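Local atomic coordinates of putative oxidoreductase molybdopterin-binding subunit (Sulfolobus tokodaii, PDB entry 4ZOH), a protein that binds the pterin cytosine dinucleotide form of the molybdenum cofactor and probably serves as the cofactor-carrying subunit of an oxidoreductase related to aldehyde oxidase and xanthine dehydrogenase. Residues A[403-417]-A[564-576]. Numbering follows the deposited sequence.
Sequences DGCVGVSSYIEITAF and PTTPYGVHLALVK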
ATOM      1  N   ASP A 403      12.985 -41.120 -37.134  1.00 38.84           N
ATOM      2  CA  ASP A 403      13.378 -42.177 -36.188  1.00 44.98           C
ATOM      3  C   ASP A 403      12.679 -41.929 -34.806  1.00 47.27           C
ATOM      4  O   ASP A 403      12.814 -40.844 -34.207  1.00 42.25           O
ATOM      5  CB  ASP A 403      14.907 -42.178 -36.076  1.00 48.68           C
ATOM      6  CG  ASP A 403      15.422 -42.911 -34.861  1.00 53.66           C
ATOM      7  OD1 ASP A 403      14.985 -44.052 -34.605  1.00 61.32           O
ATOM      8  OD2 ASP A 403      16.319 -42.361 -34.170  1.00 62.62           O
ATOM      9  N   GLY A 404      11.943 -42.929 -34.330  1.00 44.02           N
ATOM     10  CA  GLY A 404      11.141 -42.841 -33.096  1.00 48.29           C
ATOM     11  C   GLY A 404       9.719 -43.349 -33.330  1.00 45.95           C
ATOM     12  O   GLY A 404       9.390 -43.872 -34.414  1.00 41.00           O
ATOM     13  N   CYS A 405       8.855 -43.168 -32.339  1.00 41.14           N
ATOM     14  CA  CYS A 405       7.477 -43.676 -32.427  1.00 33.54           C
ATOM     15  C   CYS A 405       6.496 -42.563 -32.462  1.00 32.83           C
ATOM     16  O   CYS A 405       6.667 -41.548 -31.789  1.00 31.85           O
ATOM     17  CB  CYS A 405       7.222 -44.508 -31.204  1.00 41.46           C
ATOM     18  SG  CYS A 405       8.270 -45.946 -31.289  1.00 41.32           S
ATOM     19  N   VAL A 406       5.475 -42.725 -33.281  1.00 28.94           N
ATOM     20  CA  VAL A 406       4.507 -41.666 -33.448  1.00 27.60           C
ATOM     21  C   VAL A 406       3.235 -41.935 -32.632  1.00 28.09           C
ATOM     22  O   VAL A 406       2.819 -43.087 -32.531  1.00 27.94           O
ATOM     23  CB  VAL A 406       4.172 -41.461 -34.908  1.00 27.16           C
ATOM     24  CG1 VAL A 406       3.237 -40.249 -35.073  1.00 26.08           C
ATOM     25  CG2 VAL A 406       5.483 -41.275 -35.718  1.00 28.81           C
ATOM     26  N   GLY A 407       2.641 -40.873 -32.059  1.00 26.88           N
ATOM     27  CA  GLY A 407       1.328 -40.975 -31.456  1.00 24.29           C
ATOM     28  C   GLY A 407       0.567 -39.824 -31.932  1.00 26.12           C
ATOM     29  O   GLY A 407       1.136 -38.731 -32.175  1.00 26.84           O
ATOM     30  N   VAL A 408      -0.716 -40.058 -32.154  1.00 24.71           N
ATOM     31  CA  VAL A 408      -1.600 -38.954 -32.505  1.00 25.71           C
ATOM     32  C   VAL A 408      -2.814 -38.956 -31.588  1.00 27.45           C
ATOM     33  O   VAL A 408      -3.117 -40.009 -30.984  1.00 26.76           O
ATOM     34  CB  VAL A 408      -1.976 -38.957 -34.005  1.00 28.76           C
ATOM     35  CG1 VAL A 408      -0.853 -39.610 -34.813  1.00 29.63           C
ATOM     36  CG2 VAL A 408      -3.269 -39.649 -34.324  1.00 29.00           C
ATOM     37  N   SER A 409      -3.507 -37.807 -31.506  1.00 25.33           N
ATOM     38  CA  SER A 409      -4.845 -37.802 -30.949  1.00 27.41           C
ATOM     39  C   SER A 409      -5.567 -36.603 -31.511  1.00 28.49           C
ATOM     40  O   SER A 409      -4.975 -35.605 -31.963  1.00 32.41           O
ATOM     41  CB  SER A 409      -4.851 -37.863 -29.368  1.00 22.79           C
ATOM     42  OG  SER A 409      -4.466 -36.603 -28.853  1.00 27.90           O
ATOM     43  N   SER A 410      -6.868 -36.721 -31.528  1.00 24.22           N
ATOM     44  CA  SER A 410      -7.670 -35.667 -32.006  1.00 26.56           C
ATOM     45  C   SER A 410      -8.603 -35.247 -30.841  1.00 32.00           C
ATOM     46  O   SER A 410      -8.968 -36.094 -30.015  1.00 32.49           O
ATOM     47  CB  SER A 410      -8.454 -36.210 -33.136  1.00 27.36           C
ATOM     48  OG  SER A 410      -8.988 -35.101 -33.754  1.00 35.06           O
ATOM     49  N   TYR A 411      -8.916 -33.961 -30.726  1.00 27.15           N
ATOM     50  CA  TYR A 411      -9.677 -33.534 -29.591  1.00 27.89           C
ATOM     51  C   TYR A 411     -10.761 -32.634 -30.103  1.00 25.23           C
ATOM     52  O   TYR A 411     -10.659 -32.039 -31.192  1.00 24.08           O
ATOM     53  CB  TYR A 411      -8.763 -32.819 -28.524  1.00 25.09           C
ATOM     54  CG  TYR A 411      -8.400 -31.422 -28.920  1.00 27.63           C
ATOM     55  CD1 TYR A 411      -9.234 -30.359 -28.600  1.00 25.32           C
ATOM     56  CD2 TYR A 411      -7.230 -31.159 -29.739  1.00 28.10           C
ATOM     57  CE1 TYR A 411      -8.937 -29.055 -29.029  1.00 28.54           C
ATOM     58  CE2 TYR A 411      -6.904 -29.857 -30.135  1.00 25.76           C
ATOM     59  CZ  TYR A 411      -7.742 -28.819 -29.775  1.00 29.81           C
ATOM     60  OH  TYR A 411      -7.483 -27.536 -30.189  1.00 30.68           O
ATOM     61  N   ILE A 412     -11.813 -32.534 -29.307  1.00 23.58           N
ATOM     62  CA  ILE A 412     -12.778 -31.433 -29.444  1.00 24.18           C
ATOM     63  C   ILE A 412     -13.032 -30.949 -27.994  1.00 23.29           C
ATOM     64  O   ILE A 412     -12.668 -31.673 -27.078  1.00 22.44           O
ATOM     65  CB  ILE A 412     -14.039 -31.878 -30.203  1.00 22.79           C
ATOM     66  CG1 ILE A 412     -14.886 -30.658 -30.534  1.00 22.39           C
ATOM     67  CG2 ILE A 412     -14.747 -33.057 -29.516  1.00 25.65           C
ATOM     68  CD1 ILE A 412     -15.629 -30.676 -31.850  1.00 20.66           C
ATOM     69  N   GLU A 413     -13.584 -29.744 -27.788  1.00 21.08           N
ATOM     70  CA  GLU A 413     -13.402 -29.071 -26.542  1.00 22.26           C
ATOM     71  C   GLU A 413     -14.521 -28.080 -26.399  1.00 25.23           C
ATOM     72  O   GLU A 413     -15.133 -27.721 -27.414  1.00 24.16           O
ATOM     73  CB  GLU A 413     -11.946 -28.467 -26.492  1.00 22.34           C
ATOM     74  CG  GLU A 413     -11.645 -27.144 -25.777  1.00 23.21           C
ATOM     75  CD  GLU A 413     -11.722 -27.227 -24.252  1.00 25.89           C
ATOM     76  OE1 GLU A 413     -12.433 -28.171 -23.724  1.00 26.36           O
ATOM     77  OE2 GLU A 413     -11.093 -26.340 -23.582  1.00 22.41           O
ATOM     78  N   ILE A 414     -14.824 -27.665 -25.147  1.00 25.08           N
ATOM     79  CA  ILE A 414     -15.938 -26.718 -24.885  1.00 23.56           C
ATOM     80  C   ILE A 414     -15.371 -25.489 -24.202  1.00 21.72           C
ATOM     81  O   ILE A 414     -14.610 -25.620 -23.290  1.00 19.63           O
ATOM     82  CB  ILE A 414     -17.115 -27.377 -24.094  1.00 25.30           C
ATOM     83  CG1 ILE A 414     -16.583 -28.332 -23.005  1.00 27.57           C
ATOM     84  CG2 ILE A 414     -18.012 -28.158 -25.074  1.00 25.20           C
ATOM     85  CD1 ILE A 414     -17.623 -28.872 -21.990  1.00 26.32           C
ATOM     86  N   THR A 415     -15.758 -24.298 -24.637  1.00 23.10           N
ATOM     87  CA  THR A 415     -15.094 -23.097 -24.118  1.00 23.50           C
ATOM     88  C   THR A 415     -16.088 -21.973 -24.137  1.00 24.03           C
ATOM     89  O   THR A 415     -17.147 -22.121 -24.758  1.00 23.91           O
ATOM     90  CB  THR A 415     -13.904 -22.648 -25.046  1.00 24.01           C
ATOM     91  OG1 THR A 415     -14.443 -22.034 -26.225  1.00 21.24           O
ATOM     92  CG2 THR A 415     -12.925 -23.805 -25.367  1.00 19.43           C
ATOM     93  N   ALA A 416     -15.717 -20.840 -23.499  1.00 23.28           N
ATOM     94  CA  ALA A 416     -16.452 -19.566 -23.597  1.00 24.38           C
ATOM     95  C   ALA A 416     -17.847 -19.653 -22.927  1.00 25.19           C
ATOM     96  O   ALA A 416     -18.904 -19.263 -23.482  1.00 27.33           O
ATOM     97  CB  ALA A 416     -16.540 -19.087 -25.042  1.00 21.33           C
ATOM     98  N   PHE A 417     -17.831 -20.185 -21.731  1.00 28.58           N
ATOM     99  CA  PHE A 417     -19.009 -20.294 -20.882  1.00 29.26           C
ATOM    100  C   PHE A 417     -19.513 -18.924 -20.448  1.00 30.90           C
ATOM    101  O   PHE A 417     -18.746 -17.891 -20.401  1.00 28.06           O
ATOM    102  CB  PHE A 417     -18.651 -21.138 -19.672  1.00 32.91           C
ATOM    103  CG  PHE A 417     -18.032 -22.466 -20.015  1.00 38.12           C
ATOM    104  CD1 PHE A 417     -18.826 -23.634 -20.075  1.00 36.28           C
ATOM    105  CD2 PHE A 417     -16.644 -22.573 -20.309  1.00 37.97           C
ATOM    106  CE1 PHE A 417     -18.245 -24.883 -20.380  1.00 34.96           C
ATOM    107  CE2 PHE A 417     -16.073 -23.822 -20.642  1.00 36.06           C
ATOM    108  CZ  PHE A 417     -16.886 -24.975 -20.674  1.00 37.27           C
ATOM    109  N   PRO A 564     -21.590 -23.261 -25.199  1.00 31.80           N
ATOM    110  CA  PRO A 564     -20.130 -23.166 -25.333  1.00 30.43           C
ATOM    111  C   PRO A 564     -19.675 -23.413 -26.826  1.00 30.18           C
ATOM    112  O   PRO A 564     -20.196 -24.311 -27.474  1.00 28.51           O
ATOM    113  CB  PRO A 564     -19.616 -24.298 -24.419  1.00 28.11           C
ATOM    114  CG  PRO A 564     -20.756 -24.637 -23.486  1.00 33.54           C
ATOM    115  CD  PRO A 564     -22.017 -23.957 -23.962  1.00 31.78           C
ATOM    116  N   THR A 565     -18.779 -22.583 -27.351  1.00 28.22           N
ATOM    117  CA  THR A 565     -18.183 -22.766 -28.673  1.00 27.68           C
ATOM    118  C   THR A 565     -17.061 -23.794 -28.603  1.00 29.75           C
ATOM    119  O   THR A 565     -16.330 -23.876 -27.590  1.00 29.99           O
ATOM    120  CB  THR A 565     -17.702 -21.436 -29.238  1.00 29.43           C
ATOM    121  OG1 THR A 565     -17.446 -21.562 -30.641  1.00 29.50           O
ATOM    122  CG2 THR A 565     -16.430 -20.901 -28.490  1.00 25.98           C
ATOM    123  N   THR A 566     -16.929 -24.607 -29.661  1.00 27.32           N
ATOM    124  CA  THR A 566     -16.102 -25.835 -29.586  1.00 26.46           C
ATOM    125  C   THR A 566     -14.890 -25.824 -30.561  1.00 29.65           C
ATOM    126  O   THR A 566     -15.098 -25.971 -31.772  1.00 30.98           O
ATOM    127  CB  THR A 566     -16.974 -27.092 -29.859  1.00 27.21           C
ATOM    128  OG1 THR A 566     -17.564 -26.975 -31.181  1.00 27.17           O
ATOM    129  CG2 THR A 566     -18.112 -27.253 -28.758  1.00 25.47           C
ATOM    130  N   PRO A 567     -13.626 -25.594 -30.059  1.00 32.35           N
ATOM    131  CA  PRO A 567     -12.466 -25.776 -30.968  1.00 26.98           C
ATOM    132  C   PRO A 567     -12.160 -27.250 -31.034  1.00 26.82           C
ATOM    133  O   PRO A 567     -12.676 -28.017 -30.216  1.00 26.52           O
ATOM    134  CB  PRO A 567     -11.324 -25.069 -30.227  1.00 29.67           C
ATOM    135  CG  PRO A 567     -11.663 -25.282 -28.770  1.00 29.87           C
ATOM    136  CD  PRO A 567     -13.184 -25.067 -28.742  1.00 27.87           C
ATOM    137  N   TYR A 568     -11.281 -27.630 -31.953  1.00 25.09           N
ATOM    138  CA  TYR A 568     -10.900 -29.024 -32.170  1.00 24.93           C
ATOM    139  C   TYR A 568      -9.521 -29.014 -32.828  1.00 25.32           C
ATOM    140  O   TYR A 568      -9.093 -27.998 -33.396  1.00 26.90           O
ATOM    141  CB  TYR A 568     -11.946 -29.730 -33.105  1.00 25.40           C
ATOM    142  CG  TYR A 568     -12.130 -29.006 -34.443  1.00 27.36           C
ATOM    143  CD1 TYR A 568     -11.437 -29.430 -35.600  1.00 28.59           C
ATOM    144  CD2 TYR A 568     -12.944 -27.866 -34.543  1.00 24.09           C
ATOM    145  CE1 TYR A 568     -11.617 -28.755 -36.812  1.00 28.13           C
ATOM    146  CE2 TYR A 568     -13.101 -27.177 -35.737  1.00 28.34           C
ATOM    147  CZ  TYR A 568     -12.417 -27.621 -36.870  1.00 31.35           C
ATOM    148  OH  TYR A 568     -12.543 -26.922 -38.046  1.00 27.78           O
ATOM    149  N   GLY A 569      -8.811 -30.132 -32.773  1.00 27.12           N
ATOM    150  CA  GLY A 569      -7.607 -30.234 -33.556  1.00 22.80           C
ATOM    151  C   GLY A 569      -6.991 -31.585 -33.498  1.00 24.29           C
ATOM    152  O   GLY A 569      -7.570 -32.502 -32.932  1.00 22.91           O
ATOM    153  N   VAL A 570      -5.810 -31.722 -34.110  1.00 26.05           N
ATOM    154  CA  VAL A 570      -5.072 -32.986 -34.090  1.00 25.09           C
ATOM    155  C   VAL A 570      -3.610 -32.662 -33.691  1.00 22.93           C
ATOM    156  O   VAL A 570      -3.053 -31.670 -34.183  1.00 25.23           O
ATOM    157  CB  VAL A 570      -5.220 -33.760 -35.453  1.00 24.80           C
ATOM    158  CG1 VAL A 570      -4.889 -32.846 -36.655  1.00 26.53           C
ATOM    159  CG2 VAL A 570      -4.281 -34.960 -35.501  1.00 23.11           C
ATOM    160  N   HIS A 571      -3.013 -33.486 -32.819  1.00 22.67           N
ATOM    161  CA  HIS A 571      -1.715 -33.232 -32.284  1.00 23.16           C
ATOM    162  C   HIS A 571      -0.995 -34.521 -32.523  1.00 26.91           C
ATOM    163  O   HIS A 571      -1.631 -35.559 -32.633  1.00 27.42           O
ATOM    164  CB  HIS A 571      -1.731 -32.886 -30.753  1.00 19.94           C
ATOM    165  CG  HIS A 571      -2.268 -31.503 -30.454  1.00 18.30           C
ATOM    166  ND1 HIS A 571      -1.840 -30.749 -29.367  1.00 16.08           N
ATOM    167  CD2 HIS A 571      -3.196 -30.740 -31.096  1.00 17.01           C
ATOM    168  CE1 HIS A 571      -2.421 -29.557 -29.422  1.00 15.29           C
ATOM    169  NE2 HIS A 571      -3.293 -29.540 -30.417  1.00 16.74           N
ATOM    170  N   LEU A 572       0.341 -34.437 -32.603  1.00 25.25           N
ATOM    171  CA  LEU A 572       1.177 -35.529 -33.000  1.00 25.05           C
ATOM    172  C   LEU A 572       2.498 -35.414 -32.286  1.00 22.72           C
ATOM    173  O   LEU A 572       2.991 -34.319 -32.106  1.00 26.39           O
ATOM    174  CB  LEU A 572       1.429 -35.400 -34.512  1.00 23.69           C
ATOM    175  CG  LEU A 572       0.236 -35.411 -35.417  1.00 25.17           C
ATOM    176  CD1 LEU A 572       0.027 -34.031 -35.921  1.00 24.13           C
ATOM    177  CD2 LEU A 572       0.563 -36.281 -36.630  1.00 29.96           C
ATOM    178  N   ALA A 573       3.047 -36.529 -31.855  1.00 23.93           N
ATOM    179  CA  ALA A 573       4.338 -36.512 -31.211  1.00 25.42           C
ATOM    180  C   ALA A 573       5.195 -37.655 -31.725  1.00 26.32           C
ATOM    181  O   ALA A 573       4.658 -38.673 -32.135  1.00 29.32           O
ATOM    182  CB  ALA A 573       4.188 -36.634 -29.723  1.00 25.02           C
ATOM    183  N   LEU A 574       6.512 -37.486 -31.647  1.00 26.24           N
ATOM    184  CA  LEU A 574       7.482 -38.502 -32.023  1.00 27.29           C
ATOM    185  C   LEU A 574       8.319 -38.642 -30.820  1.00 24.15           C
ATOM    186  O   LEU A 574       8.879 -37.640 -30.335  1.00 29.00           O
ATOM    187  CB  LEU A 574       8.387 -38.029 -33.231  1.00 25.82           C
ATOM    188  CG  LEU A 574       9.491 -39.025 -33.742  1.00 27.44           C
ATOM    189  CD1 LEU A 574       8.859 -40.102 -34.592  1.00 28.10           C
ATOM    190  CD2 LEU A 574      10.550 -38.316 -34.619  1.00 31.01           C
ATOM    191  N   VAL A 575       8.477 -39.852 -30.340  1.00 24.53           N
ATOM    192  CA  VAL A 575       9.226 -40.015 -29.077  1.00 24.24           C
ATOM    193  C   VAL A 575      10.214 -41.121 -29.243  1.00 24.83           C
ATOM    194  O   VAL A 575      10.057 -41.912 -30.162  1.00 26.71           O
ATOM    195  CB  VAL A 575       8.283 -40.420 -27.883  1.00 26.83           C
ATOM    196  CG1 VAL A 575       7.133 -39.420 -27.669  1.00 25.92           C
ATOM    197  CG2 VAL A 575       7.716 -41.844 -28.016  1.00 27.09           C
ATOM    198  N   LYS A 576      11.110 -41.260 -28.270  1.00 25.57           N
ATOM    199  CA  LYS A 576      12.051 -42.357 -28.148  1.00 27.36           C
ATOM    200  C   LYS A 576      12.109 -42.765 -26.690  1.00 27.12           C
ATOM    201  O   LYS A 576      11.918 -41.927 -25.819  1.00 25.78           O
ATOM    202  CB  LYS A 576      13.458 -41.901 -28.570  1.00 34.85           C
ATOM    203  CG  LYS A 576      13.668 -41.839 -30.085  1.00 41.85           C
ATOM    204  CD  LYS A 576      15.150 -42.021 -30.390  1.00 55.17           C
ATOM    205  CE  LYS A 576      15.580 -43.491 -30.266  1.00 57.41           C
ATOM    206  NZ  LYS A 576      15.223 -44.331 -31.469  1.00 55.10           N
TER
HETATM  207  O   HOH W   1     -19.731 -19.699 -26.381  1.00 25.34           O
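Strands 405-412 and 568-576 pair as antiparallel neighbours, from Cys405 opposite Val575 to Ile412 opposite Tyr568, with 405-412 the outermost strand within this chain of a mixed sheet in the molybdopterin cofactor-binding domain. Reciprocal backbone bonds join the hydrogen-bonded pairs Cys405-Val575, Gly407-Ala573, Ser409-His571 and Tyr411-Gly569; Cys405 N to Val575 O, at 2.8 Å, is nearly straight. Strand 583-593 pairs with the far side of 568-576, while Cys405 is tied by a disulfide to Cys689.

Gly569 O accepts two donors, Tyr411 N in the regular strand pattern and Ser410 OG, which comes from above the carbonyl plane at 3.1 Å. The Ser410 hydroxyl reaches this oxygen because its OG is turned away from the backbone N, beside the carbonyl carbon (chi1 -167°). At the outer end, Lys576 NZ and Asp403 OD1, 3.2 Å apart, form a salt bridge whose hydrogen bond is weak.

The Tyr411 ring lies over Gly569, whose N sits 3.3 Å from CE2 and where a side chain would crowd the ring. Tyr411 CG sits between its own backbone N and carbonyl carbon (chi1 77°), which brings the ring across the partner strand, and the ring edge meets the face of the His571 imidazole in an offset T-shaped pair, planes at 87°. Tyr588 and Asp592 hold the two imidazole nitrogens. Replacing Tyr411 by alanine removes the ring, and is likely to open a gap over the Gly569 backbone and leave the imidazole face without its aromatic neighbour.

Among the apolar contacts, Val406 CG2 meets Leu574 CD1 at 3.7 Å, and Val408 and Leu572 run side by side on the same face. Beyond the strands the chains stay together toward the cofactor, the side chain of Thr415 coming within about 6 Å of the bound pterin cytosine dinucleotide. There, Thr415 OG1 donates to Thr565 O at 3.0 Å, while its CG2 methyl packs against Pro567 CD.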